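Local coordinates for lipid binding protein (Grifola frondosa, PDB 5H0Q) that binds lipids and probably recognises membrane domains rich in sphingomyelin and cholesterol, at residues Q26-K37 with V65-I73. Residues are numbered along the deposited sequence; the frame is centred on the assembly and turned at random.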
loop_
_atom_site.group_PDB
_atom_site.type_symbol
_atom_site.label_atom_id
_atom_site.label_comp_id
_atom_site.label_asym_id
_atom_site.label_seq_id
_atom_site.Cartn_x
_atom_site.Cartn_y
_atom_site.Cartn_z
ATOM N N GLN A 26 -21.141 1.043 0.144
ATOM C CA GLN A 26 -19.689 0.983 0.129
ATOM C C GLN A 26 -19.182 0.518 -1.221
ATOM O O GLN A 26 -18.149 1.011 -1.711
ATOM C CB GLN A 26 -19.167 0.058 1.229
ATOM C CG GLN A 26 -18.894 0.732 2.556
ATOM C CD GLN A 26 -17.751 0.070 3.290
ATOM O OE1 GLN A 26 -17.928 -0.969 3.917
ATOM N NE2 GLN A 26 -16.561 0.658 3.194
ATOM N N ALA A 27 -19.921 -0.388 -1.870
ATOM C CA ALA A 27 -19.552 -0.821 -3.208
ATOM C C ALA A 27 -19.601 0.337 -4.190
ATOM O O ALA A 27 -18.741 0.441 -5.063
ATOM C CB ALA A 27 -20.468 -1.940 -3.686
ATOM N N ASP A 28 -20.604 1.211 -4.065
ATOM C CA ASP A 28 -20.698 2.386 -4.941
ATOM C C ASP A 28 -19.490 3.298 -4.747
ATOM O O ASP A 28 -18.875 3.773 -5.714
ATOM C CB ASP A 28 -21.981 3.169 -4.642
ATOM C CG ASP A 28 -23.253 2.404 -4.963
ATOM O OD1 ASP A 28 -23.261 1.538 -5.872
ATOM O OD2 ASP A 28 -24.295 2.678 -4.289
ATOM N N MET A 29 -19.133 3.572 -3.490
ATOM C CA MET A 29 -18.028 4.493 -3.261
ATOM C C MET A 29 -16.706 3.883 -3.701
ATOM O O MET A 29 -15.824 4.591 -4.205
ATOM C CB MET A 29 -17.991 4.889 -1.787
ATOM C CG MET A 29 -19.248 5.606 -1.373
ATOM S SD MET A 29 -19.181 6.195 0.322
ATOM C CE MET A 29 -19.388 4.699 1.208
ATOM N N ALA A 30 -16.568 2.569 -3.554
ATOM C CA ALA A 30 -15.363 1.886 -4.003
ATOM C C ALA A 30 -15.248 1.921 -5.518
ATOM O O ALA A 30 -14.153 2.127 -6.069
ATOM C CB ALA A 30 -15.378 0.448 -3.479
ATOM N N LYS A 31 -16.373 1.753 -6.217
ATOM C CA LYS A 31 -16.352 1.776 -7.676
ATOM C C LYS A 31 -15.892 3.131 -8.182
ATOM O O LYS A 31 -15.050 3.217 -9.078
ATOM C CB LYS A 31 -17.735 1.450 -8.229
ATOM C CG LYS A 31 -17.831 1.548 -9.754
ATOM C CD LYS A 31 -19.239 1.248 -10.240
ATOM C CE LYS A 31 -19.393 1.575 -11.719
ATOM N NZ LYS A 31 -20.763 1.289 -12.229
ATOM N N VAL A 32 -16.410 4.204 -7.593
ATOM C CA VAL A 32 -16.011 5.540 -8.018
ATOM C C VAL A 32 -14.534 5.768 -7.731
ATOM O O VAL A 32 -13.791 6.268 -8.580
ATOM C CB VAL A 32 -16.915 6.586 -7.340
ATOM C CG1 VAL A 32 -16.484 8.000 -7.712
ATOM C CG2 VAL A 32 -18.325 6.383 -7.798
ATOM N N ALA A 33 -14.063 5.358 -6.559
ATOM C CA ALA A 33 -12.644 5.540 -6.251
ATOM C C ALA A 33 -11.767 4.811 -7.259
ATOM O O ALA A 33 -10.758 5.347 -7.727
ATOM C CB ALA A 33 -12.332 5.062 -4.831
ATOM N N LEU A 34 -12.122 3.578 -7.596
ATOM C CA LEU A 34 -11.327 2.857 -8.579
ATOM C C LEU A 34 -11.380 3.558 -9.929
ATOM O O LEU A 34 -10.382 3.573 -10.671
ATOM C CB LEU A 34 -11.811 1.408 -8.654
ATOM C CG LEU A 34 -10.895 0.348 -9.260
ATOM C CD1 LEU A 34 -9.572 0.322 -8.545
ATOM C CD2 LEU A 34 -11.556 -1.025 -9.194
ATOM N N GLN A 35 -12.504 4.213 -10.238
ATOM C CA GLN A 35 -12.592 4.961 -11.494
ATOM C C GLN A 35 -11.720 6.213 -11.473
ATOM O O GLN A 35 -11.206 6.623 -12.523
ATOM C CB GLN A 35 -14.039 5.363 -11.790
ATOM C CG GLN A 35 -14.956 4.207 -12.117
ATOM C CD GLN A 35 -16.418 4.614 -12.234
ATOM O OE1 GLN A 35 -16.868 5.586 -11.621
ATOM N NE2 GLN A 35 -17.171 3.863 -13.029
ATOM N N ARG A 36 -11.567 6.848 -10.313
ATOM C CA ARG A 36 -10.788 8.072 -10.160
ATOM C C ARG A 36 -9.317 7.808 -9.855
ATOM O O ARG A 36 -8.581 8.756 -9.542
ATOM C CB ARG A 36 -11.381 8.943 -9.053
ATOM C CG ARG A 36 -12.815 9.428 -9.313
ATOM C CD ARG A 36 -12.822 10.735 -10.104
ATOM N NE ARG A 36 -14.197 11.219 -10.237
ATOM C CZ ARG A 36 -15.070 10.738 -11.108
ATOM N NH1 ARG A 36 -14.707 9.775 -11.944
ATOM N NH2 ARG A 36 -16.302 11.225 -11.141
ATOM N N LYS A 37 -8.867 6.558 -9.964
ATOM C CA LYS A 37 -7.503 6.231 -9.558
ATOM C C LYS A 37 -6.482 7.121 -10.255
ATOM O O LYS A 37 -5.488 7.524 -9.651
ATOM C CB LYS A 37 -7.200 4.763 -9.849
ATOM C CG LYS A 37 -5.758 4.349 -9.528
ATOM C CD LYS A 37 -5.545 2.871 -9.771
ATOM C CE LYS A 37 -4.144 2.425 -9.425
ATOM N NZ LYS A 37 -3.117 2.959 -10.385
ATOM N N VAL A 65 0.320 4.041 -2.283
ATOM C CA VAL A 65 -0.810 3.242 -1.794
ATOM C C VAL A 65 -2.084 3.963 -2.184
ATOM O O VAL A 65 -2.242 5.134 -1.835
ATOM C CB VAL A 65 -0.756 3.095 -0.265
ATOM C CG1 VAL A 65 -1.955 2.300 0.223
ATOM C CG2 VAL A 65 0.556 2.508 0.174
ATOM N N TYR A 66 -3.017 3.264 -2.856
ATOM C CA TYR A 66 -4.302 3.837 -3.234
ATOM C C TYR A 66 -5.402 3.059 -2.527
ATOM O O TYR A 66 -5.490 1.836 -2.677
ATOM C CB TYR A 66 -4.555 3.807 -4.748
ATOM C CG TYR A 66 -5.768 4.582 -5.166
ATOM C CD1 TYR A 66 -5.866 5.936 -4.898
ATOM C CD2 TYR A 66 -6.835 3.958 -5.816
ATOM C CE1 TYR A 66 -6.970 6.666 -5.307
ATOM C CE2 TYR A 66 -7.936 4.683 -6.218
ATOM C CZ TYR A 66 -8.002 6.020 -5.947
ATOM O OH TYR A 66 -9.067 6.764 -6.353
ATOM N N ASN A 67 -6.256 3.772 -1.802
ATOM C CA ASN A 67 -7.398 3.167 -1.108
ATOM C C ASN A 67 -8.649 3.362 -1.946
ATOM O O ASN A 67 -9.158 4.480 -2.059
ATOM C CB ASN A 67 -7.571 3.779 0.275
ATOM C CG ASN A 67 -8.816 3.250 0.984
ATOM O OD1 ASN A 67 -9.375 2.246 0.571
ATOM N ND2 ASN A 67 -9.267 3.959 1.998
ATOM N N ALA A 68 -9.138 2.267 -2.539
ATOM C CA ALA A 68 -10.401 2.231 -3.268
ATOM C C ALA A 68 -11.376 1.244 -2.625
ATOM O O ALA A 68 -12.165 0.627 -3.334
ATOM C CB ALA A 68 -10.168 1.865 -4.733
ATOM N N THR A 69 -11.312 1.072 -1.298
ATOM C CA THR A 69 -12.195 0.115 -0.625
ATOM C C THR A 69 -13.576 0.655 -0.319
ATOM O O THR A 69 -14.414 -0.108 0.185
ATOM C CB THR A 69 -11.601 -0.345 0.688
ATOM O OG1 THR A 69 -11.544 0.753 1.601
ATOM C CG2 THR A 69 -10.263 -0.996 0.497
ATOM N N GLY A 70 -13.830 1.913 -0.576
ATOM C CA GLY A 70 -15.103 2.523 -0.319
ATOM C C GLY A 70 -15.240 3.116 1.067
ATOM O O GLY A 70 -16.300 3.671 1.385
ATOM N N GLY A 71 -14.229 2.983 1.905
ATOM C CA GLY A 71 -14.204 3.618 3.204
ATOM C C GLY A 71 -12.771 3.851 3.624
ATOM O O GLY A 71 -11.821 3.455 2.919
ATOM N N PRO A 72 -12.574 4.521 4.756
ATOM C CA PRO A 72 -11.209 4.863 5.176
ATOM C C PRO A 72 -10.458 3.670 5.724
ATOM O O PRO A 72 -11.038 2.757 6.328
ATOM C CB PRO A 72 -11.432 5.908 6.269
ATOM C CG PRO A 72 -12.776 5.555 6.841
ATOM C CD PRO A 72 -13.587 5.074 5.679
ATOM N N ILE A 73 -9.141 3.699 5.564
ATOM C CA ILE A 73 -8.278 2.691 6.170
ATOM C C ILE A 73 -7.319 3.402 7.109
ATOM O O ILE A 73 -6.986 4.570 6.896
ATOM C CB ILE A 73 -7.529 1.843 5.117
ATOM C CG1 ILE A 73 -6.585 2.702 4.273
ATOM C CG2 ILE A 73 -8.538 1.092 4.242
ATOM C CD1 ILE A 73 -5.852 1.950 3.172
HETATM O O HOH W 1 -13.164 0.244 3.592
HETATM O O HOH W 2 -8.708 9.645 -6.390
#
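The backbone of G70 lies directly against helix 26-35, its CA only 3.7 Å from the CA of A30. This is a helix packed on the strand-to-strand turn between the two sheets of this Nakanori-like protein, where the chain passes from strand 60-68 of the mixed sheet into strand 73-80 of the antiparallel one. G70 has positive phi, and its CA lies 3.6 Å from A30 N. M29 flanks the glycine, its CE 3.3 Å from G70 O, while the CB of A30 packs on A68 O and the backbone of T69. Farther along, the small A33 and A68 meet methyl to methyl, 3.9 Å between their CB atoms, and L34 CD1 brushes the same A68 CB.

N67 holds the turn in shape with its amide. Its OD1 receives both T69 N, as an Asx turn, and T69 OG1, which comes in on a lone pair in the carbonyl plane; its ND2 reaches G71 O (2.8 Å) and also I94 O. N96 ties turn and helix together, its OD1 taking G70 N and its ND2 reaching M29 O.

At the C-terminal end of the helix, Y66 extends with CG anti to its backbone N (chi1 -171°), which carries the phenol up to the last turn. K37 CG sits over one ring face in a CH-pi contact, and K37 NZ continues to Q41 and E197. A water donates to Y66 OH, which in turn donates to A33 O at 2.6 Å, meeting that carbonyl at 125° and 33° from its plane.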